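Local coordinates for type III Pentaketide Synthase (Neurospora crassa, PDB 3EUO), which probably acts as an acyltransferase of the chalcone/stilbene synthase family, building pentaketides as a type III polyketide synthase, at residues A[179-187]-A[243-252]. Numbering follows the deposited sequence.
Sequences TMVRSELES and FDVDPMGWKV
Lys251 reaches from the hairpin across to helix 181-191 and ends between the hydroxyls of Ser183 and Ser187, one turn apart. From CB the chain stays by its own hairpin through CG, 4.0 Å from Asp246 CB, and the bend at chi2 (-79°) swings the rest toward the helix. CD and CE then run past both serine oxygens, CE lying 3.4 Å from Ser183 OG. At the tip, the three hydrogens of NZ serve Ser183 OG at 2.8 Å, Ser187 OG and a water, and the weak bond to Ser183 O must share one of them. A methionine in its place would probably leave both serine hydroxyls without their charged donor. Ser183 OG, accepting from the lysine, donates to a second water, which in turn gives its hydrogens to Glu184 OE2 and Trp250 O. Glu184 OE2 also accepts a weak but straight bond from Val252 N (3.3 Å, 170°), while OE1 forms a salt bridge with Arg195.

At the helix start, Met180 makes Met-aromatic contacts: SD is 3.8 Å from Phe243 CZ and lies at the edge of the Trp250 six-membered ring. Its CE packs 3.6 Å from Trp250 CE3, and SD sits 3.7 Å from Trp250 N, a buried amide with no hydrogen-bonding partner.

Strand 249-252 crosses helix 181-187 at -48°; it belongs to the hairpin 241-246/249-254, closed by a type I turn, with helix 70-96 touching both Met180 and Trp250. Beyond it lies the dimer interface: Phe243 pairs antiparallel with a strand of the second subunit, and Trp250 NE1 hydrogen-bonds to Ser114 OG of that subunit.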
# COMPACT_ATOMS: atom_id res chain seq x y z
N THR A 179 13.98 -13.39 9.12
CA THR A 179 13.12 -14.29 9.88
C THR A 179 12.44 -15.34 8.99
O THR A 179 11.83 -16.29 9.49
CB THR A 179 12.05 -13.51 10.66
OG1 THR A 179 11.37 -12.60 9.77
CG2 THR A 179 12.70 -12.71 11.80
N MET A 180 12.54 -15.15 7.68
CA MET A 180 11.94 -16.07 6.71
C MET A 180 12.93 -17.14 6.25
O MET A 180 12.63 -17.93 5.35
CB MET A 180 11.31 -15.29 5.54
CG MET A 180 9.97 -14.60 5.93
SD MET A 180 9.26 -13.53 4.65
CE MET A 180 8.79 -12.14 5.66
N VAL A 181 14.08 -17.20 6.93
CA VAL A 181 15.12 -18.18 6.62
C VAL A 181 14.59 -19.62 6.66
O VAL A 181 14.86 -20.40 5.74
CB VAL A 181 16.40 -17.99 7.50
CG1 VAL A 181 16.08 -18.17 8.98
CG2 VAL A 181 17.54 -18.93 7.06
N ARG A 182 13.79 -19.97 7.68
CA ARG A 182 13.29 -21.34 7.82
C ARG A 182 12.33 -21.72 6.69
O ARG A 182 12.33 -22.87 6.23
CB ARG A 182 12.64 -21.57 9.20
CG ARG A 182 13.63 -21.65 10.37
CD ARG A 182 14.37 -23.00 10.38
NE ARG A 182 13.44 -24.13 10.44
CZ ARG A 182 12.89 -24.60 11.57
NH1 ARG A 182 13.16 -24.04 12.74
NH2 ARG A 182 12.04 -25.62 11.51
N SER A 183 11.51 -20.76 6.26
CA SER A 183 10.59 -20.95 5.14
C SER A 183 11.37 -21.22 3.86
O SER A 183 11.04 -22.13 3.09
CB SER A 183 9.72 -19.70 4.95
OG SER A 183 9.12 -19.71 3.67
N GLU A 184 12.41 -20.43 3.63
CA GLU A 184 13.24 -20.61 2.44
C GLU A 184 13.96 -21.96 2.47
O GLU A 184 13.98 -22.67 1.46
CB GLU A 184 14.22 -19.44 2.27
CG GLU A 184 13.53 -18.15 1.76
CD GLU A 184 12.97 -18.31 0.34
OE1 GLU A 184 13.70 -18.83 -0.53
OE2 GLU A 184 11.80 -17.92 0.10
N LEU A 185 14.53 -22.30 3.63
CA LEU A 185 15.24 -23.56 3.78
C LEU A 185 14.32 -24.75 3.51
O LEU A 185 14.73 -25.74 2.90
CB LEU A 185 15.86 -23.68 5.18
CG LEU A 185 17.09 -22.82 5.49
CD1 LEU A 185 17.44 -22.92 6.96
CD2 LEU A 185 18.29 -23.25 4.63
N GLU A 186 13.09 -24.64 3.98
CA GLU A 186 12.10 -25.70 3.78
C GLU A 186 11.81 -25.90 2.30
O GLU A 186 11.73 -27.04 1.82
CB GLU A 186 10.81 -25.40 4.54
CG GLU A 186 9.74 -26.44 4.27
CD GLU A 186 8.61 -26.42 5.26
OE1 GLU A 186 7.45 -26.34 4.80
OE2 GLU A 186 8.87 -26.51 6.48
N SER A 187 11.62 -24.81 1.57
CA SER A 187 11.39 -24.89 0.13
C SER A 187 12.60 -25.45 -0.62
O SER A 187 12.44 -26.26 -1.54
CB SER A 187 10.99 -23.54 -0.45
OG SER A 187 9.70 -23.17 -0.00
N PHE A 243 7.20 -12.03 -4.77
CA PHE A 243 7.23 -12.35 -3.34
C PHE A 243 5.79 -12.78 -3.03
O PHE A 243 4.90 -11.94 -2.88
CB PHE A 243 7.66 -11.11 -2.54
CG PHE A 243 8.33 -11.42 -1.22
CD1 PHE A 243 9.16 -12.53 -1.06
CD2 PHE A 243 8.18 -10.54 -0.14
CE1 PHE A 243 9.79 -12.78 0.16
CE2 PHE A 243 8.81 -10.79 1.08
CZ PHE A 243 9.62 -11.91 1.23
N ASP A 244 5.56 -14.09 -3.00
CA ASP A 244 4.19 -14.61 -2.96
C ASP A 244 3.76 -14.95 -1.55
O ASP A 244 4.46 -15.69 -0.84
CB ASP A 244 4.06 -15.87 -3.82
CG ASP A 244 4.35 -15.62 -5.30
OD1 ASP A 244 4.18 -14.49 -5.79
OD2 ASP A 244 4.73 -16.60 -5.98
N VAL A 245 2.59 -14.44 -1.15
CA VAL A 245 2.05 -14.73 0.18
C VAL A 245 1.88 -16.24 0.40
O VAL A 245 1.58 -16.99 -0.54
CB VAL A 245 0.74 -13.96 0.48
CG1 VAL A 245 -0.48 -14.64 -0.18
CG2 VAL A 245 0.55 -13.81 1.99
N ASP A 246 2.08 -16.65 1.65
CA ASP A 246 2.20 -18.06 2.01
C ASP A 246 1.87 -18.20 3.49
O ASP A 246 2.08 -17.26 4.26
CB ASP A 246 3.65 -18.52 1.79
CG ASP A 246 3.78 -20.03 1.75
OD1 ASP A 246 3.60 -20.61 0.67
OD2 ASP A 246 4.09 -20.63 2.81
N PRO A 247 1.32 -19.37 3.90
CA PRO A 247 1.17 -19.57 5.35
C PRO A 247 2.47 -19.42 6.14
O PRO A 247 2.43 -19.20 7.36
CB PRO A 247 0.63 -21.01 5.47
CG PRO A 247 0.80 -21.62 4.12
CD PRO A 247 0.77 -20.49 3.13
N MET A 248 3.62 -19.51 5.46
CA MET A 248 4.93 -19.34 6.08
C MET A 248 5.53 -17.95 5.90
O MET A 248 6.73 -17.77 6.15
CB MET A 248 5.94 -20.32 5.50
CG MET A 248 5.64 -21.74 5.72
SD MET A 248 7.06 -22.77 5.25
CE MET A 248 6.38 -24.23 6.01
N GLY A 249 4.73 -17.00 5.43
CA GLY A 249 5.23 -15.65 5.13
C GLY A 249 5.09 -15.31 3.66
O GLY A 249 3.98 -15.33 3.12
N TRP A 250 6.22 -15.00 3.02
CA TRP A 250 6.27 -14.77 1.58
C TRP A 250 7.41 -15.56 0.97
O TRP A 250 8.53 -15.56 1.51
CB TRP A 250 6.41 -13.28 1.25
CG TRP A 250 5.21 -12.45 1.62
CD1 TRP A 250 4.23 -12.01 0.77
CD2 TRP A 250 4.87 -11.97 2.93
NE1 TRP A 250 3.30 -11.28 1.47
CE2 TRP A 250 3.66 -11.24 2.80
CE3 TRP A 250 5.46 -12.07 4.19
CZ2 TRP A 250 3.03 -10.63 3.89
CZ3 TRP A 250 4.83 -11.47 5.28
CH2 TRP A 250 3.63 -10.75 5.12
N LYS A 251 7.13 -16.22 -0.15
CA LYS A 251 8.13 -16.99 -0.88
C LYS A 251 8.72 -16.18 -2.03
O LYS A 251 7.98 -15.65 -2.87
CB LYS A 251 7.52 -18.28 -1.44
CG LYS A 251 6.91 -19.22 -0.40
CD LYS A 251 7.96 -20.04 0.33
CE LYS A 251 7.30 -21.12 1.16
NZ LYS A 251 8.27 -21.82 2.05
N VAL A 252 10.04 -16.10 -2.06
CA VAL A 252 10.76 -15.38 -3.12
C VAL A 252 10.54 -16.04 -4.48
O VAL A 252 10.61 -17.25 -4.60
CB VAL A 252 12.27 -15.32 -2.82
CG1 VAL A 252 13.03 -14.73 -3.99
CG2 VAL A 252 12.53 -14.50 -1.55
O HOH W 1 10.14 -17.60 2.29
O HOH W 2 6.71 -24.29 2.24